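Local coordinates for protein ORF10 (Moritella marina, PDB 6RIW) that probably catalyses the condensation steps that lengthen polyunsaturated fatty acid chains, this piece of the synthase being its ketosynthase and chain length factor didomain, at residues 146-151 and 927-932; 235-240 and 635-640; 323-328 and 348-353; 788-793 and 879-884. All blocks are in the same frame, centred on the assembly; numbering follows the deposited sequence.

Contact 1 of 4, residues 146-151 and 927-932; sequences KAVLHP and SSLHAI
Leu929 and Val148 meet through methyl groups alone, in a contact that illustrates how a helix late in the chain can be seated on the ketosynthase half by a few branched side chains. Leu929 is the one to follow outward. Its CB does not face the other segment directly; the turn is made further out, where CG lies anti to the backbone N across the bond from CA to CB (chi1 -163°) and carries both methyls toward residues 146-151. There the fork divides evenly: CD1 lies 4.1 Å from Val148 CG1, and CD2 of Leu929 is likewise 4.1 Å from that same Val148 CG1, so one valine methyl is addressed by both branches. Val148 points its CB at the partner segment, and its side chain crosses that of Leu929 at about a right angle.

A second pair runs beside the first. Leu149 CD2 approaches Ile932 CG2 at 3.8 Å, the two side chains crossing obliquely. The leucine starts off turned aside, and its outer end brings the methyl across. No hydrogen bond joins the segments, which leaves the fit of aliphatic surfaces to do the work.

Next to this patch, His150 gives a polar tie of its own, its NE2 being hydrogen-bonded to Lys939 O. The C-terminal end of helix 129-148 and helix 929-934 thus come together over helix 614-628, where Leu149 rests on Leu620, Leu929 on Ile623 and Ile932 on Gln616, while Phe936, in a loop, touches Leu149 as well.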
loop_
_atom_site.group_PDB
_atom_site.type_symbol
_atom_site.label_atom_id
_atom_site.label_comp_id
_atom_site.label_asym_id
_atom_site.label_seq_id
_atom_site.Cartn_x
_atom_site.Cartn_y
_atom_site.Cartn_z
ATOM N N LYS A 146 -33.166 -1.929 17.084
ATOM C CA LYS A 146 -33.931 -1.865 18.331
ATOM C C LYS A 146 -35.050 -0.832 18.234
ATOM O O LYS A 146 -36.189 -1.086 18.660
ATOM C CB LYS A 146 -33.018 -1.518 19.510
ATOM C CG LYS A 146 -32.061 -2.620 19.969
ATOM C CD LYS A 146 -31.297 -2.116 21.184
ATOM C CE LYS A 146 -30.770 -3.262 22.053
ATOM N NZ LYS A 146 -29.731 -4.086 21.338
ATOM N N ALA A 147 -34.746 0.348 17.676
ATOM C CA ALA A 147 -35.756 1.401 17.576
ATOM C C ALA A 147 -36.867 1.025 16.609
ATOM O O ALA A 147 -38.022 1.430 16.804
ATOM C CB ALA A 147 -35.104 2.722 17.148
ATOM N N VAL A 148 -36.555 0.248 15.576
ATOM C CA VAL A 148 -37.541 -0.098 14.559
ATOM C C VAL A 148 -38.371 -1.311 14.972
ATOM O O VAL A 148 -39.601 -1.312 14.836
ATOM C CB VAL A 148 -36.837 -0.332 13.206
ATOM C CG1 VAL A 148 -37.787 -0.926 12.203
ATOM C CG2 VAL A 148 -36.280 0.989 12.669
ATOM N N LEU A 149 -37.718 -2.353 15.489
ATOM C CA LEU A 149 -38.314 -3.683 15.620
ATOM C C LEU A 149 -38.756 -4.018 17.036
ATOM O O LEU A 149 -39.881 -4.486 17.242
ATOM C CB LEU A 149 -37.321 -4.751 15.143
ATOM C CG LEU A 149 -36.844 -4.625 13.693
ATOM C CD1 LEU A 149 -35.718 -5.626 13.403
ATOM C CD2 LEU A 149 -38.009 -4.828 12.743
ATOM N N HIS A 150 -37.895 -3.786 18.012
ATOM C CA HIS A 150 -38.075 -4.344 19.337
ATOM C C HIS A 150 -36.930 -3.867 20.212
ATOM O O HIS A 150 -35.760 -3.978 19.806
ATOM C CB HIS A 150 -38.114 -5.879 19.263
ATOM C CG HIS A 150 -38.686 -6.533 20.478
ATOM N ND1 HIS A 150 -38.114 -6.411 21.728
ATOM C CD2 HIS A 150 -39.767 -7.341 20.633
ATOM C CE1 HIS A 150 -38.822 -7.103 22.603
ATOM N NE2 HIS A 150 -39.832 -7.672 21.963
ATOM N N PRO A 151 -37.221 -3.319 21.396
ATOM C CA PRO A 151 -36.152 -2.855 22.289
ATOM C C PRO A 151 -35.177 -3.945 22.686
ATOM O O PRO A 151 -34.048 -3.634 23.085
ATOM C CB PRO A 151 -36.915 -2.325 23.508
ATOM C CG PRO A 151 -38.246 -3.005 23.451
ATOM C CD PRO A 151 -38.558 -3.151 21.995
ATOM N N SER A 927 -42.286 -0.572 2.525
ATOM C CA SER A 927 -43.677 -0.929 2.802
ATOM C C SER A 927 -43.783 -2.206 3.634
ATOM O O SER A 927 -44.573 -2.267 4.585
ATOM C CB SER A 927 -44.438 -1.089 1.486
ATOM O OG SER A 927 -43.642 -1.775 0.531
ATOM N N SER A 928 -43.003 -3.238 3.298
ATOM C CA SER A 928 -43.092 -4.491 4.042
ATOM C C SER A 928 -42.563 -4.378 5.467
ATOM O O SER A 928 -42.702 -5.331 6.240
ATOM C CB SER A 928 -42.352 -5.604 3.295
ATOM O OG SER A 928 -41.033 -5.219 2.960
ATOM N N LEU A 929 -41.982 -3.240 5.838
ATOM C CA LEU A 929 -41.481 -3.077 7.198
ATOM C C LEU A 929 -42.609 -3.108 8.224
ATOM O O LEU A 929 -42.403 -3.568 9.355
ATOM C CB LEU A 929 -40.685 -1.772 7.300
ATOM C CG LEU A 929 -39.743 -1.590 8.491
ATOM C CD1 LEU A 929 -38.765 -2.750 8.621
ATOM C CD2 LEU A 929 -38.999 -0.262 8.387
ATOM N N HIS A 930 -43.808 -2.641 7.853
ATOM C CA HIS A 930 -44.926 -2.659 8.795
ATOM C C HIS A 930 -45.256 -4.081 9.240
ATOM O O HIS A 930 -45.457 -4.333 10.434
ATOM C CB HIS A 930 -46.159 -1.998 8.175
ATOM C CG HIS A 930 -47.324 -1.900 9.115
ATOM N ND1 HIS A 930 -48.293 -2.880 9.208
ATOM C CD2 HIS A 930 -47.668 -0.945 10.013
ATOM C CE1 HIS A 930 -49.185 -2.530 10.118
ATOM N NE2 HIS A 930 -48.831 -1.358 10.620
ATOM N N ALA A 931 -45.312 -5.018 8.290
ATOM C CA ALA A 931 -45.638 -6.407 8.602
ATOM C C ALA A 931 -44.531 -7.090 9.389
ATOM O O ALA A 931 -44.798 -8.045 10.129
ATOM C CB ALA A 931 -45.907 -7.183 7.315
ATOM N N ILE A 932 -43.286 -6.647 9.218
ATOM C CA ILE A 932 -42.192 -7.200 10.008
ATOM C C ILE A 932 -42.284 -6.708 11.442
ATOM O O ILE A 932 -42.121 -7.485 12.390
ATOM C CB ILE A 932 -40.841 -6.845 9.356
ATOM C CG1 ILE A 932 -40.721 -7.532 7.995
ATOM C CG2 ILE A 932 -39.675 -7.241 10.263
ATOM C CD1 ILE A 932 -39.574 -7.063 7.153
#

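Contact 2 of 4, residues 235-240 and 635-640; sequences FSIFQA and NQYTSF
An aromatic contact with an aliphatic fringe joins Ile237 and Phe238, at the C-terminal end of helix 228-237 and just after it in the ketosynthase half, to Tyr637 and Thr638 of helix 634-638 in the chain length factor half. The rings of Phe238 and Tyr637 form an offset edge-to-face pair, with the tyrosine edge directed at the phenylalanine face, planes at 82° and centroids 6.0 Å apart. Phe238 CE1 also lies 3.8 Å from Tyr637 CB and 3.9 Å from Thr638 CG2, while Ile237 CG2 reaches Tyr637 CD2 at 3.9 Å. Tyr637 OH is hydrogen-bonded to Phe230 O, and CD2 of Phe640 sits over one face of its ring.

Thr638 OG1, between backbone N and carbonyl carbon (chi1 70°), bonds to Asn635 O (2.7 Å) in the carbonyl plane on a lone pair, and also to Arg648 NH2; CG2 is thereby set against Phe238. Replacing Thr638 by alanine would probably open a gap beside that ring and cost Asn635 O and Arg648 their hydroxyl partner. A Schellman motif, with Gln239 at positive phi and Ala240 N bonded to Phe235 O, follows Phe238. Such pairing of two thiolase-like domains, here within one chain, is characteristic of ketosynthase dimers.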
loop_
_atom_site.group_PDB
_atom_site.type_symbol
_atom_site.label_atom_id
_atom_site.label_comp_id
_atom_site.label_asym_id
_atom_site.label_seq_id
_atom_site.Cartn_x
_atom_site.Cartn_y
_atom_site.Cartn_z
ATOM N N PHE A 235 -12.923 -9.463 -7.028
ATOM C CA PHE A 235 -12.789 -10.172 -8.296
ATOM C C PHE A 235 -14.141 -10.651 -8.820
ATOM O O PHE A 235 -14.299 -10.838 -10.036
ATOM C CB PHE A 235 -11.806 -11.339 -8.145
ATOM C CG PHE A 235 -10.362 -10.903 -8.138
ATOM C CD1 PHE A 235 -9.856 -10.127 -9.177
ATOM C CD2 PHE A 235 -9.532 -11.221 -7.079
ATOM C CE1 PHE A 235 -8.532 -9.696 -9.172
ATOM C CE2 PHE A 235 -8.209 -10.794 -7.062
ATOM C CZ PHE A 235 -7.706 -10.037 -8.107
ATOM N N SER A 236 -15.130 -10.828 -7.941
ATOM C CA SER A 236 -16.470 -11.123 -8.432
ATOM C C SER A 236 -17.089 -9.913 -9.130
ATOM O O SER A 236 -17.691 -10.066 -10.201
ATOM C CB SER A 236 -17.361 -11.619 -7.294
ATOM O OG SER A 236 -16.828 -12.832 -6.793
ATOM N N ILE A 237 -16.949 -8.703 -8.564
ATOM C CA ILE A 237 -17.555 -7.546 -9.237
ATOM C C ILE A 237 -16.783 -7.196 -10.507
ATOM O O ILE A 237 -17.365 -6.692 -11.479
ATOM C CB ILE A 237 -17.684 -6.329 -8.292
ATOM C CG1 ILE A 237 -18.542 -5.232 -8.938
ATOM C CG2 ILE A 237 -16.367 -5.753 -7.940
ATOM C CD1 ILE A 237 -20.042 -5.594 -8.999
ATOM N N PHE A 238 -15.481 -7.463 -10.536
ATOM C CA PHE A 238 -14.700 -7.329 -11.763
ATOM C C PHE A 238 -15.021 -8.412 -12.792
ATOM O O PHE A 238 -14.531 -8.320 -13.924
ATOM C CB PHE A 238 -13.203 -7.385 -11.448
ATOM C CG PHE A 238 -12.702 -6.240 -10.590
ATOM C CD1 PHE A 238 -13.436 -5.069 -10.461
ATOM C CD2 PHE A 238 -11.489 -6.338 -9.938
ATOM C CE1 PHE A 238 -12.969 -4.008 -9.686
ATOM C CE2 PHE A 238 -11.008 -5.282 -9.159
ATOM C CZ PHE A 238 -11.762 -4.120 -9.025
ATOM N N GLN A 239 -15.797 -9.436 -12.417
ATOM C CA GLN A 239 -16.057 -10.607 -13.272
ATOM C C GLN A 239 -14.752 -11.262 -13.739
ATOM O O GLN A 239 -14.620 -11.697 -14.890
ATOM C CB GLN A 239 -16.929 -10.232 -14.471
ATOM C CG GLN A 239 -18.333 -9.769 -14.127
ATOM C CD GLN A 239 -19.097 -9.353 -15.376
ATOM O OE1 GLN A 239 -19.012 -10.010 -16.417
ATOM N NE2 GLN A 239 -19.819 -8.241 -15.286
ATOM N N ALA A 240 -13.773 -11.328 -12.839
ATOM C CA ALA A 240 -12.455 -11.854 -13.172
ATOM C C ALA A 240 -12.341 -13.361 -12.988
ATOM O O ALA A 240 -11.413 -13.967 -13.534
ATOM C CB ALA A 240 -11.381 -11.155 -12.330
ATOM N N ASN A 635 -16.430 0.575 -10.974
ATOM C CA ASN A 635 -15.481 1.676 -10.846
ATOM C C ASN A 635 -15.197 1.987 -9.386
ATOM O O ASN A 635 -14.042 2.236 -9.013
ATOM C CB ASN A 635 -16.002 2.906 -11.578
ATOM C CG ASN A 635 -15.947 2.727 -13.078
ATOM O OD1 ASN A 635 -14.860 2.653 -13.657
ATOM N ND2 ASN A 635 -17.111 2.602 -13.709
ATOM N N GLN A 636 -16.232 1.975 -8.546
ATOM C CA GLN A 636 -16.003 2.232 -7.131
ATOM C C GLN A 636 -14.988 1.251 -6.557
ATOM O O GLN A 636 -14.096 1.646 -5.799
ATOM C CB GLN A 636 -17.316 2.173 -6.346
ATOM C CG GLN A 636 -17.164 2.658 -4.910
ATOM C CD GLN A 636 -18.280 2.180 -3.973
ATOM O OE1 GLN A 636 -19.030 1.246 -4.282
ATOM N NE2 GLN A 636 -18.374 2.813 -2.809
ATOM N N TYR A 637 -15.085 -0.031 -6.915
ATOM C CA TYR A 637 -14.128 -0.974 -6.336
ATOM C C TYR A 637 -12.708 -0.753 -6.855
ATOM O O TYR A 637 -11.751 -0.988 -6.107
ATOM C CB TYR A 637 -14.564 -2.412 -6.590
ATOM C CG TYR A 637 -14.427 -3.350 -5.393
ATOM C CD1 TYR A 637 -13.204 -3.876 -5.017
ATOM C CD2 TYR A 637 -15.553 -3.740 -4.679
ATOM C CE1 TYR A 637 -13.102 -4.765 -3.917
ATOM C CE2 TYR A 637 -15.469 -4.608 -3.608
ATOM C CZ TYR A 637 -14.254 -5.116 -3.222
ATOM O OH TYR A 637 -14.239 -5.983 -2.135
ATOM N N THR A 638 -12.527 -0.301 -8.110
ATOM C CA THR A 638 -11.164 0.019 -8.550
ATOM C C THR A 638 -10.548 1.119 -7.687
ATOM O O THR A 638 -9.323 1.158 -7.521
ATOM C CB THR A 638 -11.108 0.456 -10.031
ATOM O OG1 THR A 638 -11.720 1.748 -10.198
ATOM C CG2 THR A 638 -11.780 -0.564 -10.937
ATOM N N SER A 639 -11.369 2.022 -7.147
ATOM C CA SER A 639 -10.838 3.052 -6.263
ATOM C C SER A 639 -10.556 2.538 -4.854
ATOM O O SER A 639 -9.994 3.286 -4.048
ATOM C CB SER A 639 -11.773 4.277 -6.201
ATOM O OG SER A 639 -12.968 4.042 -5.462
ATOM N N PHE A 640 -10.924 1.293 -4.531
ATOM C CA PHE A 640 -10.454 0.691 -3.290
ATOM C C PHE A 640 -8.991 0.264 -3.371
ATOM O O PHE A 640 -8.407 -0.084 -2.338
ATOM C CB PHE A 640 -11.293 -0.549 -2.936
ATOM C CG PHE A 640 -12.736 -0.272 -2.577
ATOM C CD1 PHE A 640 -13.260 1.014 -2.544
ATOM C CD2 PHE A 640 -13.578 -1.338 -2.265
ATOM C CE1 PHE A 640 -14.603 1.229 -2.193
ATOM C CE2 PHE A 640 -14.895 -1.122 -1.910
ATOM C CZ PHE A 640 -15.410 0.169 -1.891
#

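Contact 3 of 4, residues 323-328 and 348-353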
loop_
_atom_site.group_PDB
_atom_site.type_symbol
_atom_site.label_atom_id
_atom_site.label_comp_id
_atom_site.label_asym_id
_atom_site.label_seq_id
_atom_site.Cartn_x
_atom_site.Cartn_y
_atom_site.Cartn_z
ATOM N N SER A 323 18.309 -11.503 -27.949
ATOM C CA SER A 323 18.514 -12.783 -28.627
ATOM C C SER A 323 18.938 -13.886 -27.682
ATOM O O SER A 323 18.762 -15.063 -28.007
ATOM C CB SER A 323 19.597 -12.661 -29.708
ATOM O OG SER A 323 19.414 -11.497 -30.488
ATOM N N THR A 324 19.519 -13.542 -26.541
ATOM C CA THR A 324 20.106 -14.529 -25.647
ATOM C C THR A 324 19.128 -15.051 -24.594
ATOM O O THR A 324 19.479 -15.974 -23.849
ATOM C CB THR A 324 21.344 -13.935 -24.971
ATOM O OG1 THR A 324 20.946 -12.856 -24.117
ATOM C CG2 THR A 324 22.306 -13.392 -26.031
ATOM N N VAL A 325 17.912 -14.508 -24.526
ATOM C CA VAL A 325 16.955 -14.917 -23.498
ATOM C C VAL A 325 16.382 -16.286 -23.838
ATOM O O VAL A 325 15.801 -16.482 -24.911
ATOM C CB VAL A 325 15.833 -13.888 -23.354
ATOM C CG1 VAL A 325 14.890 -14.322 -22.238
ATOM C CG2 VAL A 325 16.415 -12.528 -23.096
ATOM N N ASP A 326 16.493 -17.222 -22.900
ATOM C CA ASP A 326 16.073 -18.603 -23.130
ATOM C C ASP A 326 14.670 -18.901 -22.633
ATOM O O ASP A 326 13.991 -19.770 -23.196
ATOM C CB ASP A 326 17.040 -19.574 -22.441
ATOM C CG ASP A 326 18.477 -19.349 -22.855
ATOM O OD1 ASP A 326 18.734 -19.303 -24.074
ATOM O OD2 ASP A 326 19.339 -19.201 -21.968
ATOM N N TYR A 327 14.230 -18.221 -21.575
ATOM C CA TYR A 327 12.989 -18.562 -20.901
ATOM C C TYR A 327 12.440 -17.282 -20.291
ATOM O O TYR A 327 13.214 -16.461 -19.801
ATOM C CB TYR A 327 13.203 -19.614 -19.797
ATOM C CG TYR A 327 11.964 -19.849 -18.961
ATOM C CD1 TYR A 327 10.913 -20.614 -19.449
ATOM C CD2 TYR A 327 11.834 -19.293 -17.690
ATOM C CE1 TYR A 327 9.770 -20.823 -18.700
ATOM C CE2 TYR A 327 10.699 -19.505 -16.933
ATOM C CZ TYR A 327 9.669 -20.269 -17.437
ATOM O OH TYR A 327 8.522 -20.476 -16.688
ATOM N N ILE A 328 11.122 -17.117 -20.323
ATOM C CA ILE A 328 10.471 -15.984 -19.669
ATOM C C ILE A 328 9.371 -16.511 -18.758
ATOM O O ILE A 328 8.474 -17.237 -19.208
ATOM C CB ILE A 328 9.880 -14.989 -20.671
ATOM C CG1 ILE A 328 10.985 -14.384 -21.532
ATOM C CG2 ILE A 328 9.099 -13.894 -19.941
ATOM C CD1 ILE A 328 10.450 -13.673 -22.719
ATOM N N THR A 348 5.883 -8.853 -30.534
ATOM C CA THR A 348 6.393 -7.603 -31.085
ATOM C C THR A 348 7.873 -7.417 -30.777
ATOM O O THR A 348 8.659 -7.064 -31.662
ATOM C CB THR A 348 5.584 -6.437 -30.536
ATOM O OG1 THR A 348 4.228 -6.557 -30.980
ATOM C CG2 THR A 348 6.175 -5.108 -30.984
ATOM N N PHE A 349 8.276 -7.676 -29.531
ATOM C CA PHE A 349 9.634 -7.354 -29.097
ATOM C C PHE A 349 10.642 -8.399 -29.553
ATOM O O PHE A 349 11.659 -8.061 -30.168
ATOM C CB PHE A 349 9.667 -7.212 -27.570
ATOM C CG PHE A 349 11.013 -6.834 -27.021
ATOM C CD1 PHE A 349 11.532 -5.555 -27.224
ATOM C CD2 PHE A 349 11.758 -7.747 -26.301
ATOM C CE1 PHE A 349 12.775 -5.211 -26.716
ATOM C CE2 PHE A 349 12.991 -7.406 -25.791
ATOM C CZ PHE A 349 13.497 -6.130 -25.995
ATOM N N PHE A 350 10.395 -9.678 -29.254
ATOM C CA PHE A 350 11.417 -10.685 -29.526
ATOM C C PHE A 350 11.511 -11.062 -31.003
ATOM O O PHE A 350 12.549 -11.588 -31.430
ATOM C CB PHE A 350 11.178 -11.926 -28.674
ATOM C CG PHE A 350 11.545 -11.720 -27.232
ATOM C CD1 PHE A 350 12.871 -11.748 -26.838
ATOM C CD2 PHE A 350 10.563 -11.450 -26.287
ATOM C CE1 PHE A 350 13.219 -11.552 -25.520
ATOM C CE2 PHE A 350 10.907 -11.231 -24.963
ATOM C CZ PHE A 350 12.232 -11.283 -24.580
ATOM N N SER A 351 10.478 -10.792 -31.797
ATOM C CA SER A 351 10.618 -11.036 -33.230
ATOM C C SER A 351 11.647 -10.106 -33.870
ATOM O O SER A 351 12.198 -10.450 -34.923
ATOM C CB SER A 351 9.257 -10.923 -33.920
ATOM O OG SER A 351 8.798 -9.592 -33.974
ATOM N N ARG A 352 11.958 -8.968 -33.232
ATOM C CA ARG A 352 12.982 -8.060 -33.751
ATOM C C ARG A 352 14.357 -8.711 -33.795
ATOM O O ARG A 352 15.224 -8.279 -34.566
ATOM C CB ARG A 352 13.059 -6.790 -32.893
ATOM C CG ARG A 352 11.801 -5.966 -32.876
ATOM C CD ARG A 352 11.840 -4.895 -31.777
ATOM N NE ARG A 352 10.588 -4.142 -31.758
ATOM C CZ ARG A 352 10.287 -3.194 -30.877
ATOM N NH1 ARG A 352 11.156 -2.864 -29.924
ATOM N NH2 ARG A 352 9.124 -2.568 -30.961
ATOM N N VAL A 353 14.596 -9.711 -32.949
ATOM C CA VAL A 353 15.859 -10.427 -32.908
ATOM C C VAL A 353 15.685 -11.889 -33.280
ATOM O O VAL A 353 16.623 -12.673 -33.147
ATOM C CB VAL A 353 16.536 -10.291 -31.531
ATOM C CG1 VAL A 353 16.970 -8.842 -31.295
ATOM C CG2 VAL A 353 15.597 -10.777 -30.417
#
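Phe350 is the hub of this contact, the outer end of its ring meeting both Ile328 and Val325, which lie on the same side of the ring plane. Ile328 comes in from the direction opposite to the phenylalanine and pushes CD1 to 3.3 Å from Phe350 CE2, a tight approach. Further round the ring, Phe350 CE1 lies 4.1 Å from Val325 CB, the valine crossing the phenylalanine at about a right angle. Nearer the surface, Ser323 OG packs 3.3 Å from Val353 CB.

One step outward are the groups that hold these in place. With CG anti to the carbonyl carbon (chi1 -74°), Phe350 carries its ring toward Ile328, and Phe349 backs it from the other face, CD2 lying 3.7 Å above the plane over its centre. Were Phe350 replaced by a serine, Ile328 CD1 and Val325 would probably lose the ring they pack on, and a gap would open between strand and helix. Ser323 OG is hydrogen-bonded to Asp321 OD1, so Val353 meets an oxygen already engaged. Val325 O accepts from Asn355 ND2, and Tyr315 of helix 304-318 touches its side chain.

The contact belongs to a beta-alpha-beta unit of the thiolase-like fold: helix 336-350 connects the parallel strands 327-329 and 358-360, and its C-terminal turn lies against the first, which strand 432-439 flanks on its other edge.

Contact 4 of 4, residues 788-793 and 879-884; sequences TLAGIS and HLILSS
Ile881 stands on its strand facing Ala790 and Ile792, and the way these three point sets the contact. All three direct their CB atoms at the opposite segment. Ala790 offers just a methyl, and Ile881 settles over it with the base of its side chain: CB of Ile881 lies 3.9 Å from Ala790 CB, with Ile881 CG1 and CG2 each 4.0 Å from that methyl. The two isoleucines instead reach for each other tip to tip, Ile792 CD1 stopping 3.9 Å from Ile881 CG2.

The methyl CG2 thus serves both partners, since it stands opposite the backbone N of Ile881 while CG1 takes the place opposite the carbonyl carbon (chi1 -58°). Ile792 has its longer branch set between backbone N and carbonyl carbon (chi1 66°) and then extended, which brings CD1 forward.

That Ile792 is so close to Ala790 in the chain and yet faces the same strand follows from the turn between them. Gly791, with a positive phi of 76°, closes helix 776-790 as the C-prime residue of a Schellman motif in which Ile792 N is bonded to Leu787 O. Leu787 itself touches Ile881, and Ala867 of strand 865-870 adjoins it too.

A helix end is thus packed on a strand of the chain length factor half, of thiolase-like fold. The strand is held in place by backbone bonds, those of Ile881 to Asp766 and Ala767 of strand 763-772 among them. With no hydrogen bond between the two segments, the chemistry is purely aliphatic, and the fit between them is one of shape and dispersion alone.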
loop_
_atom_site.group_PDB
_atom_site.type_symbol
_atom_site.label_atom_id
_atom_site.label_comp_id
_atom_site.label_asym_id
_atom_site.label_seq_id
_atom_site.Cartn_x
_atom_site.Cartn_y
_atom_site.Cartn_z
ATOM N N THR A 788 25.197 17.262 7.506
ATOM C CA THR A 788 26.393 16.892 6.743
ATOM C C THR A 788 26.082 16.763 5.254
ATOM O O THR A 788 26.842 17.248 4.393
ATOM C CB THR A 788 26.954 15.574 7.270
ATOM O OG1 THR A 788 27.311 15.718 8.651
ATOM C CG2 THR A 788 28.179 15.118 6.450
ATOM N N LEU A 789 24.973 16.096 4.929
ATOM C CA LEU A 789 24.576 15.950 3.534
ATOM C C LEU A 789 24.272 17.304 2.905
ATOM O O LEU A 789 24.646 17.559 1.755
ATOM C CB LEU A 789 23.373 15.004 3.431
ATOM C CG LEU A 789 22.902 14.620 2.021
ATOM C CD1 LEU A 789 24.006 13.897 1.233
ATOM C CD2 LEU A 789 21.627 13.769 2.099
ATOM N N ALA A 790 23.599 18.191 3.644
ATOM C CA ALA A 790 23.289 19.512 3.126
ATOM C C ALA A 790 24.516 20.409 3.040
ATOM O O ALA A 790 24.470 21.428 2.344
ATOM C CB ALA A 790 22.222 20.197 3.996
ATOM N N GLY A 791 25.596 20.065 3.738
ATOM C CA GLY A 791 26.785 20.893 3.732
ATOM C C GLY A 791 26.695 22.141 4.577
ATOM O O GLY A 791 27.317 23.148 4.238
ATOM N N ILE A 792 25.932 22.113 5.674
ATOM C CA ILE A 792 25.772 23.268 6.545
ATOM C C ILE A 792 26.007 22.827 7.983
ATOM O O ILE A 792 26.152 21.643 8.290
ATOM C CB ILE A 792 24.388 23.948 6.414
ATOM C CG1 ILE A 792 23.260 23.022 6.916
ATOM C CG2 ILE A 792 24.136 24.416 4.985
ATOM C CD1 ILE A 792 21.903 23.742 7.061
ATOM N N SER A 793 26.060 23.805 8.865
ATOM C CA SER A 793 26.181 23.555 10.291
ATOM C C SER A 793 24.844 23.846 10.961
ATOM O O SER A 793 23.993 24.549 10.411
ATOM C CB SER A 793 27.278 24.436 10.898
ATOM O OG SER A 793 26.827 25.788 10.926
ATOM N N HIS A 879 15.003 13.506 9.102
ATOM C CA HIS A 879 15.386 14.908 9.239
ATOM C C HIS A 879 15.709 15.475 7.864
ATOM O O HIS A 879 16.458 14.857 7.096
ATOM C CB HIS A 879 16.591 15.057 10.180
ATOM C CG HIS A 879 16.611 16.349 10.946
ATOM N ND1 HIS A 879 15.850 16.567 12.081
ATOM C CD2 HIS A 879 17.325 17.485 10.747
ATOM C CE1 HIS A 879 16.088 17.789 12.535
ATOM N NE2 HIS A 879 16.984 18.364 11.746
ATOM N N LEU A 880 15.140 16.639 7.554
ATOM C CA LEU A 880 15.310 17.249 6.241
ATOM C C LEU A 880 15.844 18.661 6.399
ATOM O O LEU A 880 15.520 19.353 7.369
ATOM C CB LEU A 880 13.996 17.331 5.460
ATOM C CG LEU A 880 13.337 16.024 5.051
ATOM C CD1 LEU A 880 12.523 15.471 6.200
ATOM C CD2 LEU A 880 12.421 16.275 3.841
ATOM N N ILE A 881 16.628 19.094 5.420
ATOM C CA ILE A 881 17.054 20.490 5.318
ATOM C C ILE A 881 16.522 21.036 4.002
ATOM O O ILE A 881 16.804 20.474 2.941
ATOM C CB ILE A 881 18.587 20.639 5.363
ATOM C CG1 ILE A 881 19.179 20.046 6.649
ATOM C CG2 ILE A 881 18.953 22.104 5.170
ATOM C CD1 ILE A 881 18.682 20.742 7.952
ATOM N N LEU A 882 15.754 22.119 4.067
ATOM C CA LEU A 882 15.274 22.814 2.884
ATOM C C LEU A 882 15.900 24.201 2.854
ATOM O O LEU A 882 16.211 24.769 3.906
ATOM C CB LEU A 882 13.746 22.956 2.893
ATOM C CG LEU A 882 12.965 21.763 2.342
ATOM C CD1 LEU A 882 13.126 20.534 3.268
ATOM C CD2 LEU A 882 11.502 22.145 2.160
ATOM N N SER A 883 16.071 24.758 1.654
ATOM C CA SER A 883 16.750 26.048 1.560
ATOM C C SER A 883 16.040 26.936 0.552
ATOM O O SER A 883 15.408 26.454 -0.391
ATOM C CB SER A 883 18.238 25.853 1.212
ATOM O OG SER A 883 18.386 25.427 -0.129
ATOM N N SER A 884 16.112 28.248 0.786
ATOM C CA SER A 884 15.507 29.194 -0.129
ATOM C C SER A 884 16.318 29.271 -1.416
ATOM O O SER A 884 17.490 28.890 -1.469
ATOM C CB SER A 884 15.401 30.582 0.518
ATOM O OG SER A 884 16.674 31.019 0.954
#

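Taken together, the four contacts show one largely apolar chemistry adapted to different places. Contact 1 lies far out, about 42 Å from the centre of the chain to its own centre, yet three of its four touching residues are buried; contact 2 is nearer that centre, at about 17 Å, and only partly buried. These two join helical elements, and contact 2 alone uses an aromatic pair, bridging the two ketosynthase-like halves. Contacts 3 and 4 instead lay a helix end on a strand, one in each half, their centres about 47 Å apart. Contact 3 is buried around a phenylalanine, whereas contact 4, partly buried, relies on aliphatic groups. None has a hydrogen bond between its segments.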